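Local coordinates for protein nicking enzyme (Staphylococcus aureus, PDB 4HTE) that probably nicks plasmid DNA at the origin of transfer during conjugation, as an oriT relaxase of the MobA/MobL family, this chain being its C-terminal domain, at residues A[14-20]-A[91-95]; A[222-226]-A[248-252]; A[287-291]-A[311-315]. All coordinates share one frame; numbering follows the deposited sequence.

Overall arrangement
The domain is mostly helical, without strands, and the three contacts follow one another along the chain without touching. Contact 2 lies nearest its centre and has the most buried side chains; contacts 1 and 3 are peripheral, on opposite sides of that centre and about 55 Å apart between centres. Contact 1 holds a loop to a helix, with a glutamine amide donating to a backbone carbonyl beside an apolar patch. The other two join helix to helix. In contact 2 a salt bridge and a tyrosine face flank an aliphatic core, whereas contact 3 is mainly aliphatic, with two glutamines packing at its margins. Helices 245-269 and 278-293 succeed each other, linking contacts 2 and 3.

Contact 1 (A[14-20]-A[91-95]); sequences LNAFSYM and QAGIF
The loop 14-20 folds against helical residues 91-95 through two turns, a type I turn from Asn15 to Ser18 and a type II turn from Phe17 to Met20, which bring the CA of Tyr19 to 5.7 Å from the CA of Gln91. Tyr19 holds the third position of the second turn, where its positive phi of 65° suits the type II geometry and presents its side chain to the helix. Ile94 lies along the ring, its CG2 oblique to the ring plane and nearest CD1, while the two side chains run past each other in opposite senses. One ring face instead receives the CA of Phe95, 4.0 Å above the plane and displaced toward the rim. The phenyl group of Phe95 continues the patch, with CD2 3.8 Å from Tyr19 CE2, and Leu14 CD1 lies 4.3 Å from Phe95 CE2. Within the C-terminal middle helical domain, this ties the segment preceding helix 22-35 to the later part of helix 64-99; Leu120 of helix 109-122 also packs against Gln91 and Phe95. Gln91 supplies the polar link. With CG trans to the backbone N (chi1 -177°) and the chain straight beyond, the amide reaches the carbonyl of the first turn, where NE2 donates to Ala16 O at 2.7 Å. The donor is tilted 33° from the carbonyl plane. Met20, modelled as selenomethionine, crosses the amide, with SE 3.4 Å from Gln91 OE1, and its side chain also touches Val87 and Leu28.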
ATOM      1  N   LEU A  14     -10.568 -23.759 -21.008  1.00 80.03           N
ATOM      2  CA  LEU A  14      -9.182 -24.037 -20.634  1.00 78.03           C
ATOM      3  C   LEU A  14      -9.016 -24.141 -19.123  1.00 75.30           C
ATOM      4  O   LEU A  14      -9.794 -23.566 -18.364  1.00 73.65           O
ATOM      5  CB  LEU A  14      -8.264 -22.938 -21.163  1.00 75.70           C
ATOM      6  CG  LEU A  14      -8.126 -22.857 -22.682  1.00 78.55           C
ATOM      7  CD1 LEU A  14      -7.341 -21.617 -23.081  1.00 69.87           C
ATOM      8  CD2 LEU A  14      -7.462 -24.116 -23.223  1.00 84.12           C
ATOM      9  N   ASN A  15      -7.989 -24.873 -18.699  1.00 74.73           N
ATOM     10  CA  ASN A  15      -7.678 -25.017 -17.281  1.00 75.06           C
ATOM     11  C   ASN A  15      -6.237 -24.604 -16.981  1.00 76.97           C
ATOM     12  O   ASN A  15      -5.442 -24.382 -17.892  1.00 79.14           O
ATOM     13  CB  ASN A  15      -7.935 -26.454 -16.815  1.00 73.05           C
ATOM     14  CG  ASN A  15      -6.855 -27.422 -17.266  1.00 76.39           C
ATOM     15  OD1 ASN A  15      -6.191 -27.208 -18.281  1.00 79.94           O
ATOM     16  ND2 ASN A  15      -6.679 -28.500 -16.510  1.00 74.31           N
ATOM     17  N   ALA A  16      -5.911 -24.514 -15.695  1.00 73.02           N
ATOM     18  CA  ALA A  16      -4.625 -23.987 -15.242  1.00 61.05           C
ATOM     19  C   ALA A  16      -3.409 -24.610 -15.930  1.00 62.73           C
ATOM     20  O   ALA A  16      -2.402 -23.935 -16.132  1.00 60.06           O
ATOM     21  CB  ALA A  16      -4.508 -24.156 -13.739  1.00 57.91           C
ATOM     22  N   PHE A  17      -3.498 -25.889 -16.285  1.00 72.40           N
ATOM     23  CA  PHE A  17      -2.349 -26.611 -16.835  1.00 77.79           C
ATOM     24  C   PHE A  17      -2.337 -26.646 -18.363  1.00 79.90           C
ATOM     25  O   PHE A  17      -1.589 -27.416 -18.967  1.00 79.80           O
ATOM     26  CB  PHE A  17      -2.302 -28.035 -16.275  1.00 79.69           C
ATOM     27  CG  PHE A  17      -1.851 -28.104 -14.845  1.00 81.34           C
ATOM     28  CD1 PHE A  17      -2.611 -27.533 -13.837  1.00 82.24           C
ATOM     29  CD2 PHE A  17      -0.667 -28.736 -14.507  1.00 82.17           C
ATOM     30  CE1 PHE A  17      -2.198 -27.590 -12.520  1.00 81.33           C
ATOM     31  CE2 PHE A  17      -0.248 -28.798 -13.190  1.00 82.82           C
ATOM     32  CZ  PHE A  17      -1.016 -28.223 -12.195  1.00 80.90           C
ATOM     33  N   SER A  18      -3.161 -25.808 -18.983  1.00 77.19           N
ATOM     34  CA  SER A  18      -3.187 -25.707 -20.436  1.00 77.33           C
ATOM     35  C   SER A  18      -1.870 -25.132 -20.944  1.00 76.34           C
ATOM     36  O   SER A  18      -1.291 -24.244 -20.320  1.00 79.03           O
ATOM     37  CB  SER A  18      -4.352 -24.824 -20.888  1.00 77.99           C
ATOM     38  OG  SER A  18      -5.599 -25.405 -20.546  1.00 76.97           O
ATOM     39  N   TYR A  19      -1.401 -25.644 -22.078  1.00 79.19           N
ATOM     40  CA  TYR A  19      -0.174 -25.157 -22.703  1.00 79.33           C
ATOM     41  C   TYR A  19       1.064 -25.433 -21.849  1.00 78.20           C
ATOM     42  O   TYR A  19       2.122 -24.846 -22.080  1.00 81.25           O
ATOM     43  CB  TYR A  19      -0.263 -23.651 -22.965  1.00 78.44           C
ATOM     44  CG  TYR A  19      -1.530 -23.205 -23.653  1.00 80.17           C
ATOM     45  CD1 TYR A  19      -1.781 -23.542 -24.973  1.00 83.85           C
ATOM     46  CD2 TYR A  19      -2.467 -22.430 -22.984  1.00 79.05           C
ATOM     47  CE1 TYR A  19      -2.935 -23.131 -25.607  1.00 85.18           C
ATOM     48  CE2 TYR A  19      -3.624 -22.012 -23.611  1.00 78.52           C
ATOM     49  CZ  TYR A  19      -3.854 -22.365 -24.922  1.00 81.30           C
ATOM     50  OH  TYR A  19      -5.007 -21.951 -25.549  1.00 82.09           O
HETATM   51  N   MSE A  20       0.937 -26.321 -20.867  1.00 76.08           N
HETATM   52  CA  MSE A  20       2.040 -26.596 -19.951  1.00 76.63           C
HETATM   53  C   MSE A  20       2.554 -28.020 -20.063  1.00 76.36           C
HETATM   54  O   MSE A  20       1.818 -28.975 -19.817  1.00 79.33           O
HETATM   55  CB  MSE A  20       1.602 -26.347 -18.512  1.00 79.04           C
HETATM   56  CG  MSE A  20       2.194 -25.104 -17.894  1.00 79.02           C
HETATM   57 SE   MSE A  20       1.958 -25.098 -15.963  1.00 83.01          SE
HETATM   58  CE  MSE A  20       3.391 -26.308 -15.455  1.00 68.54           C
ATOM     59  N   GLN A  91       4.184 -20.572 -20.464  1.00 83.33           N
ATOM     60  CA  GLN A  91       2.746 -20.793 -20.549  1.00 81.52           C
ATOM     61  C   GLN A  91       2.013 -19.551 -21.046  1.00 79.39           C
ATOM     62  O   GLN A  91       1.058 -19.652 -21.817  1.00 82.83           O
ATOM     63  CB  GLN A  91       2.190 -21.203 -19.188  1.00 76.16           C
ATOM     64  CG  GLN A  91       0.711 -21.528 -19.213  1.00 75.36           C
ATOM     65  CD  GLN A  91       0.200 -21.973 -17.865  1.00 73.06           C
ATOM     66  OE1 GLN A  91       0.940 -21.990 -16.882  1.00 71.98           O
ATOM     67  NE2 GLN A  91      -1.071 -22.334 -17.808  1.00 72.45           N
ATOM     68  N   ALA A  92       2.461 -18.383 -20.596  1.00 75.67           N
ATOM     69  CA  ALA A  92       1.838 -17.123 -20.985  1.00 77.88           C
ATOM     70  C   ALA A  92       2.069 -16.836 -22.465  1.00 80.54           C
ATOM     71  O   ALA A  92       1.134 -16.508 -23.197  1.00 80.57           O
ATOM     72  CB  ALA A  92       2.374 -15.981 -20.129  1.00 79.01           C
ATOM     73  N   GLY A  93       3.318 -16.965 -22.901  1.00 82.28           N
ATOM     74  CA  GLY A  93       3.663 -16.740 -24.293  1.00 85.12           C
ATOM     75  C   GLY A  93       2.778 -17.554 -25.216  1.00 85.45           C
ATOM     76  O   GLY A  93       2.170 -17.016 -26.140  1.00 88.15           O
ATOM     77  N   ILE A  94       2.703 -18.856 -24.956  1.00 83.87           N
ATOM     78  CA  ILE A  94       1.858 -19.746 -25.741  1.00 83.29           C
ATOM     79  C   ILE A  94       0.415 -19.266 -25.676  1.00 80.53           C
ATOM     80  O   ILE A  94      -0.251 -19.123 -26.700  1.00 81.37           O
ATOM     81  CB  ILE A  94       1.906 -21.200 -25.219  1.00 79.59           C
ATOM     82  CG1 ILE A  94       3.335 -21.753 -25.263  1.00 77.00           C
ATOM     83  CG2 ILE A  94       0.978 -22.087 -26.042  1.00 79.83           C
ATOM     84  CD1 ILE A  94       3.484 -23.117 -24.611  1.00 78.93           C
ATOM     85  N   PHE A  95      -0.056 -19.017 -24.459  1.00 77.34           N
ATOM     86  CA  PHE A  95      -1.433 -18.603 -24.233  1.00 81.14           C
ATOM     87  C   PHE A  95      -1.824 -17.412 -25.102  1.00 83.14           C
ATOM     88  O   PHE A  95      -2.921 -17.376 -25.660  1.00 84.98           O
ATOM     89  CB  PHE A  95      -1.643 -18.250 -22.761  1.00 79.04           C
ATOM     90  CG  PHE A  95      -3.013 -17.720 -22.457  1.00 77.00           C
ATOM     91  CD1 PHE A  95      -3.305 -16.377 -22.631  1.00 76.78           C
ATOM     92  CD2 PHE A  95      -4.009 -18.564 -21.996  1.00 74.46           C
ATOM     93  CE1 PHE A  95      -4.565 -15.887 -22.354  1.00 75.86           C
ATOM     94  CE2 PHE A  95      -5.271 -18.079 -21.718  1.00 75.14           C
ATOM     95  CZ  PHE A  95      -5.548 -16.737 -21.896  1.00 75.76           C
TER

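Contact 2 (A[222-226]-A[248-252]); sequences YDVQI and KQQLI
Lys248 on helix 245-269 runs from aliphatic packing to a salt bridge with Asp223 on helix 198-227. Its CB lies 4.0 Å from Ile226 CD1, and CG keeps to the same methyl. From there the extended chain brings CD and then CE toward Asp223 OD1. At the tip, NZ is 2.7 Å from Asp223 OD1, approaching on the syn lone-pair side, and it also makes a salt bridge to Glu219. Two acidic groups on one ammonium would probably favour its charged form. Ile226 packs against Lys248, Leu251 and Ile252; its CG2 meets Leu251 CD2 at 3.5 Å and its CG1 meets Ile252 CD1. Ile252 also places CG1 over the centre of the Tyr222 ring, 3.7 Å from the centroid and 9° off the normal, a CH-pi contact. At the ring's far end, Gln249 NE2 gives Tyr222 OH a weak hydrogen bond, while Gln249 OE1 accepts from Leu159 N and Ser158 OG. The axes of the two segments approach to 10.7 Å, their directions 52° apart, within a helix-short helix-helix connection of this helical domain: 198-227, 233-242 and 245-269.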
ATOM      1  N   TYR A 222      -1.935   5.357  -6.292  1.00 52.63           N
ATOM      2  CA  TYR A 222      -2.979   6.372  -6.260  1.00 56.94           C
ATOM      3  C   TYR A 222      -3.455   6.645  -7.681  1.00 61.62           C
ATOM      4  O   TYR A 222      -4.649   6.571  -7.972  1.00 62.41           O
ATOM      5  CB  TYR A 222      -2.467   7.667  -5.623  1.00 56.79           C
ATOM      6  CG  TYR A 222      -2.368   7.641  -4.107  1.00 58.25           C
ATOM      7  CD1 TYR A 222      -2.628   6.483  -3.384  1.00 54.83           C
ATOM      8  CD2 TYR A 222      -2.028   8.789  -3.400  1.00 63.58           C
ATOM      9  CE1 TYR A 222      -2.538   6.467  -1.999  1.00 51.85           C
ATOM     10  CE2 TYR A 222      -1.938   8.783  -2.018  1.00 60.92           C
ATOM     11  CZ  TYR A 222      -2.193   7.620  -1.323  1.00 54.60           C
ATOM     12  OH  TYR A 222      -2.105   7.619   0.051  1.00 52.57           O
ATOM     13  N   ASP A 223      -2.505   6.943  -8.564  1.00 65.31           N
ATOM     14  CA  ASP A 223      -2.807   7.282  -9.950  1.00 67.69           C
ATOM     15  C   ASP A 223      -3.873   6.366 -10.544  1.00 68.70           C
ATOM     16  O   ASP A 223      -4.809   6.832 -11.196  1.00 72.29           O
ATOM     17  CB  ASP A 223      -1.537   7.211 -10.803  1.00 68.28           C
ATOM     18  CG  ASP A 223      -0.609   8.389 -10.573  1.00 73.62           C
ATOM     19  OD1 ASP A 223      -1.108   9.481 -10.227  1.00 76.50           O
ATOM     20  OD2 ASP A 223       0.619   8.222 -10.743  1.00 71.47           O
ATOM     21  N   VAL A 224      -3.725   5.065 -10.316  1.00 64.60           N
ATOM     22  CA  VAL A 224      -4.658   4.084 -10.859  1.00 61.53           C
ATOM     23  C   VAL A 224      -6.047   4.270 -10.257  1.00 60.36           C
ATOM     24  O   VAL A 224      -7.055   4.150 -10.953  1.00 62.34           O
ATOM     25  CB  VAL A 224      -4.172   2.632 -10.619  1.00 59.66           C
ATOM     26  CG1 VAL A 224      -4.086   2.323  -9.134  1.00 59.23           C
ATOM     27  CG2 VAL A 224      -5.084   1.636 -11.316  1.00 60.81           C
ATOM     28  N   GLN A 225      -6.092   4.575  -8.963  1.00 60.58           N
ATOM     29  CA  GLN A 225      -7.358   4.799  -8.277  1.00 64.86           C
ATOM     30  C   GLN A 225      -8.025   6.076  -8.777  1.00 68.09           C
ATOM     31  O   GLN A 225      -9.217   6.089  -9.085  1.00 69.78           O
ATOM     32  CB  GLN A 225      -7.143   4.897  -6.764  1.00 61.07           C
ATOM     33  CG  GLN A 225      -6.740   3.593  -6.099  1.00 55.98           C
ATOM     34  CD  GLN A 225      -6.537   3.745  -4.603  1.00 53.98           C
ATOM     35  OE1 GLN A 225      -5.485   3.394  -4.069  1.00 53.38           O
ATOM     36  NE2 GLN A 225      -7.548   4.268  -3.917  1.00 55.27           N
ATOM     37  N   ILE A 226      -7.242   7.146  -8.862  1.00 66.98           N
ATOM     38  CA  ILE A 226      -7.768   8.460  -9.211  1.00 69.89           C
ATOM     39  C   ILE A 226      -8.292   8.468 -10.644  1.00 75.61           C
ATOM     40  O   ILE A 226      -9.174   9.256 -10.986  1.00 79.42           O
ATOM     41  CB  ILE A 226      -6.698   9.560  -9.030  1.00 68.04           C
ATOM     42  CG1 ILE A 226      -6.189   9.565  -7.585  1.00 62.95           C
ATOM     43  CG2 ILE A 226      -7.265  10.927  -9.397  1.00 70.62           C
ATOM     44  CD1 ILE A 226      -5.149  10.622  -7.292  1.00 63.58           C
ATOM     45  N   LYS A 248      -2.415  14.746  -4.320  1.00 83.83           N
ATOM     46  CA  LYS A 248      -3.091  13.501  -4.671  1.00 79.62           C
ATOM     47  C   LYS A 248      -3.617  12.784  -3.428  1.00 77.54           C
ATOM     48  O   LYS A 248      -4.722  12.241  -3.438  1.00 78.95           O
ATOM     49  CB  LYS A 248      -2.155  12.582  -5.462  1.00 73.65           C
ATOM     50  CG  LYS A 248      -1.883  13.049  -6.884  1.00 77.45           C
ATOM     51  CD  LYS A 248      -0.912  12.129  -7.609  1.00 76.43           C
ATOM     52  CE  LYS A 248      -0.583  12.650  -8.999  1.00 79.56           C
ATOM     53  NZ  LYS A 248       0.312  11.731  -9.755  1.00 76.87           N
ATOM     54  N   GLN A 249      -2.825  12.786  -2.358  1.00 72.66           N
ATOM     55  CA  GLN A 249      -3.236  12.166  -1.101  1.00 66.37           C
ATOM     56  C   GLN A 249      -4.497  12.832  -0.567  1.00 68.08           C
ATOM     57  O   GLN A 249      -5.436  12.157  -0.146  1.00 61.65           O
ATOM     58  CB  GLN A 249      -2.122  12.279  -0.060  1.00 62.38           C
ATOM     59  CG  GLN A 249      -2.502  11.750   1.317  1.00 59.41           C
ATOM     60  CD  GLN A 249      -2.321  10.251   1.437  1.00 55.62           C
ATOM     61  OE1 GLN A 249      -1.226   9.770   1.722  1.00 56.35           O
ATOM     62  NE2 GLN A 249      -3.395   9.503   1.218  1.00 55.19           N
ATOM     63  N   GLN A 250      -4.509  14.161  -0.584  1.00 75.31           N
ATOM     64  CA  GLN A 250      -5.649  14.925  -0.096  1.00 79.00           C
ATOM     65  C   GLN A 250      -6.934  14.506  -0.802  1.00 78.96           C
ATOM     66  O   GLN A 250      -8.015  14.548  -0.214  1.00 80.73           O
ATOM     67  CB  GLN A 250      -5.413  16.422  -0.289  1.00 84.23           C
ATOM     68  CG  GLN A 250      -4.262  16.975   0.531  1.00 85.85           C
ATOM     69  CD  GLN A 250      -4.074  18.464   0.342  1.00 91.31           C
ATOM     70  OE1 GLN A 250      -4.716  19.082  -0.509  1.00 94.47           O
ATOM     71  NE2 GLN A 250      -3.188  19.052   1.136  1.00 93.76           N
ATOM     72  N   LEU A 251      -6.812  14.106  -2.064  1.00 75.83           N
ATOM     73  CA  LEU A 251      -7.964  13.628  -2.819  1.00 77.34           C
ATOM     74  C   LEU A 251      -8.393  12.257  -2.317  1.00 70.45           C
ATOM     75  O   LEU A 251      -9.571  12.030  -2.051  1.00 72.81           O
ATOM     76  CB  LEU A 251      -7.648  13.555  -4.314  1.00 79.02           C
ATOM     77  CG  LEU A 251      -8.817  13.081  -5.185  1.00 76.89           C
ATOM     78  CD1 LEU A 251      -9.930  14.121  -5.218  1.00 76.49           C
ATOM     79  CD2 LEU A 251      -8.349  12.748  -6.591  1.00 74.61           C
ATOM     80  N   ILE A 252      -7.437  11.345  -2.196  1.00 61.97           N
ATOM     81  CA  ILE A 252      -7.731  10.011  -1.696  1.00 60.99           C
ATOM     82  C   ILE A 252      -8.450  10.126  -0.361  1.00 61.09           C
ATOM     83  O   ILE A 252      -9.513   9.541  -0.165  1.00 63.53           O
ATOM     84  CB  ILE A 252      -6.453   9.176  -1.511  1.00 58.96           C
ATOM     85  CG1 ILE A 252      -5.751   8.965  -2.854  1.00 59.23           C
ATOM     86  CG2 ILE A 252      -6.784   7.834  -0.879  1.00 52.51           C
ATOM     87  CD1 ILE A 252      -6.599   8.264  -3.894  1.00 60.20           C
TER

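Contact 3 (A[287-291]-A[311-315])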
ATOM      1  N   GLN A 287     -20.584  14.804  20.424  1.00 54.51           N
ATOM      2  CA  GLN A 287     -20.000  13.561  20.921  1.00 54.77           C
ATOM      3  C   GLN A 287     -18.479  13.637  20.969  1.00 54.60           C
ATOM      4  O   GLN A 287     -17.862  13.265  21.964  1.00 55.08           O
ATOM      5  CB  GLN A 287     -20.431  12.382  20.051  1.00 50.30           C
ATOM      6  CG  GLN A 287     -21.912  12.077  20.117  1.00 51.13           C
ATOM      7  CD  GLN A 287     -22.369  11.680  21.511  1.00 52.43           C
ATOM      8  OE1 GLN A 287     -22.315  10.508  21.883  1.00 53.49           O
ATOM      9  NE2 GLN A 287     -22.821  12.659  22.289  1.00 50.55           N
ATOM     10  N   VAL A 288     -17.876  14.112  19.889  1.00 51.66           N
ATOM     11  CA  VAL A 288     -16.439  14.308  19.858  1.00 56.40           C
ATOM     12  C   VAL A 288     -15.994  15.078  21.100  1.00 61.99           C
ATOM     13  O   VAL A 288     -14.979  14.752  21.715  1.00 62.64           O
ATOM     14  CB  VAL A 288     -16.022  15.076  18.599  1.00 59.13           C
ATOM     15  CG1 VAL A 288     -14.608  15.579  18.737  1.00 62.84           C
ATOM     16  CG2 VAL A 288     -16.167  14.191  17.371  1.00 58.89           C
ATOM     17  N   LYS A 289     -16.766  16.096  21.466  1.00 63.37           N
ATOM     18  CA  LYS A 289     -16.469  16.898  22.647  1.00 65.85           C
ATOM     19  C   LYS A 289     -16.550  16.044  23.910  1.00 66.58           C
ATOM     20  O   LYS A 289     -15.770  16.229  24.844  1.00 71.32           O
ATOM     21  CB  LYS A 289     -17.438  18.078  22.745  1.00 62.78           C
ATOM     22  N   LEU A 290     -17.501  15.114  23.935  1.00 61.82           N
ATOM     23  CA  LEU A 290     -17.682  14.219  25.078  1.00 64.04           C
ATOM     24  C   LEU A 290     -16.478  13.306  25.292  1.00 67.05           C
ATOM     25  O   LEU A 290     -16.085  13.043  26.429  1.00 68.10           O
ATOM     26  CB  LEU A 290     -18.942  13.365  24.897  1.00 58.87           C
ATOM     27  CG  LEU A 290     -20.275  13.950  25.370  1.00 58.92           C
ATOM     28  CD1 LEU A 290     -20.586  13.462  26.775  1.00 61.05           C
ATOM     29  CD2 LEU A 290     -20.281  15.472  25.320  1.00 62.20           C
ATOM     30  N   LEU A 291     -15.901  12.814  24.200  1.00 66.23           N
ATOM     31  CA  LEU A 291     -14.755  11.918  24.288  1.00 65.80           C
ATOM     32  C   LEU A 291     -13.512  12.669  24.753  1.00 74.18           C
ATOM     33  O   LEU A 291     -12.838  12.239  25.688  1.00 79.37           O
ATOM     34  CB  LEU A 291     -14.495  11.247  22.940  1.00 59.95           C
ATOM     35  CG  LEU A 291     -15.613  10.326  22.448  1.00 57.62           C
ATOM     36  CD1 LEU A 291     -16.098  10.760  21.076  1.00 58.93           C
ATOM     37  CD2 LEU A 291     -15.139   8.886  22.411  1.00 57.02           C
ATOM     38  N   ILE A 311     -19.468   5.225  22.847  1.00 40.75           N
ATOM     39  CA  ILE A 311     -19.747   6.368  21.986  1.00 42.30           C
ATOM     40  C   ILE A 311     -19.098   6.191  20.619  1.00 42.94           C
ATOM     41  O   ILE A 311     -19.746   6.388  19.592  1.00 40.69           O
ATOM     42  CB  ILE A 311     -19.270   7.690  22.623  1.00 47.21           C
ATOM     43  CG1 ILE A 311     -20.117   8.005  23.858  1.00 47.32           C
ATOM     44  CG2 ILE A 311     -19.357   8.832  21.613  1.00 47.81           C
ATOM     45  CD1 ILE A 311     -19.860   9.365  24.461  1.00 49.89           C
ATOM     46  N   GLN A 312     -17.821   5.819  20.609  1.00 45.61           N
ATOM     47  CA  GLN A 312     -17.109   5.583  19.359  1.00 43.30           C
ATOM     48  C   GLN A 312     -17.842   4.541  18.529  1.00 42.72           C
ATOM     49  O   GLN A 312     -18.140   4.760  17.356  1.00 45.43           O
ATOM     50  CB  GLN A 312     -15.684   5.102  19.628  1.00 46.15           C
ATOM     51  CG  GLN A 312     -14.744   6.175  20.151  1.00 54.98           C
ATOM     52  CD  GLN A 312     -13.283   5.800  19.975  1.00 60.35           C
ATOM     53  OE1 GLN A 312     -12.949   4.888  19.217  1.00 57.58           O
ATOM     54  NE2 GLN A 312     -12.402   6.512  20.669  1.00 65.18           N
ATOM     55  N   LYS A 313     -18.124   3.401  19.149  1.00 41.18           N
ATOM     56  CA  LYS A 313     -18.828   2.314  18.486  1.00 40.58           C
ATOM     57  C   LYS A 313     -20.084   2.819  17.789  1.00 40.79           C
ATOM     58  O   LYS A 313     -20.316   2.518  16.618  1.00 41.32           O
ATOM     59  CB  LYS A 313     -19.189   1.235  19.507  1.00 41.71           C
ATOM     60  CG  LYS A 313     -20.231   0.243  19.035  1.00 40.39           C
ATOM     61  CD  LYS A 313     -20.248  -0.980  19.930  1.00 42.02           C
ATOM     62  CE  LYS A 313     -21.455  -1.854  19.646  1.00 43.02           C
ATOM     63  NZ  LYS A 313     -22.692  -1.331  20.285  1.00 47.29           N
ATOM     64  N   LYS A 314     -20.888   3.591  18.511  1.00 43.59           N
ATOM     65  CA  LYS A 314     -22.125   4.126  17.957  1.00 42.18           C
ATOM     66  C   LYS A 314     -21.833   5.054  16.781  1.00 43.78           C
ATOM     67  O   LYS A 314     -22.364   4.866  15.692  1.00 47.21           O
ATOM     68  CB  LYS A 314     -22.909   4.884  19.026  1.00 40.02           C
ATOM     69  CG  LYS A 314     -24.358   5.127  18.657  1.00 40.56           C
ATOM     70  CD  LYS A 314     -24.934   6.297  19.426  1.00 41.74           C
ATOM     71  CE  LYS A 314     -26.451   6.299  19.381  1.00 45.85           C
ATOM     72  NZ  LYS A 314     -27.018   7.562  19.930  1.00 50.86           N
ATOM     73  N   LEU A 315     -20.988   6.054  17.015  1.00 45.79           N
ATOM     74  CA  LEU A 315     -20.605   7.008  15.979  1.00 42.90           C
ATOM     75  C   LEU A 315     -20.238   6.314  14.672  1.00 47.12           C
ATOM     76  O   LEU A 315     -20.729   6.679  13.604  1.00 54.45           O
ATOM     77  CB  LEU A 315     -19.417   7.847  16.452  1.00 41.00           C
ATOM     78  CG  LEU A 315     -19.705   8.912  17.509  1.00 43.95           C
ATOM     79  CD1 LEU A 315     -18.402   9.496  18.035  1.00 45.11           C
ATOM     80  CD2 LEU A 315     -20.592  10.008  16.943  1.00 43.81           C
TER
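Leu291 and Ile311 form the close-packed part of this contact between the antiparallel helices 278-293 and 302-319, whose segment axes lie 10.8 Å apart at 156°. Leu291 CD1 is 3.8 Å from Ile311 CG2, the two side chains passing in opposite directions. The same methyl meets Leu315 CD1 tip to tip at 4.0 Å, joining two buried leucines. The other branch of Leu291, CD2, rests 3.6 Å from CG of Gln312, whose extended side chain also touches Tyr323 and Ser324 in the loop beyond its helix. Gln287 closes the neighbouring side: CB packs 3.9 Å from Leu315 CD2, and a bend at chi2 (-62°) brings OE1 alongside Ile311, 3.4 Å from its CG2. Toward solvent the fit slackens. The exposed Leu290 offers chiefly its CB, 4.1 Å from Ile311 CD1, and the exposed Lys314 hydrogen-bonds through NZ to Tyr283 OH, earlier on helix 278-293, a polar tie between the same two helices beyond residues 287-291. The two helices, consecutive in the chain, make an antiparallel hairpin, and the side chain of Leu315 lies about 8 Å from those of Asp320 and Asp328, residues seen binding calcium in this protein. Between residues 287-291 and 311-315 the chemistry is mainly apolar, consistent with burial of leucine and isoleucine methyls, with the polar tie placed at the edge.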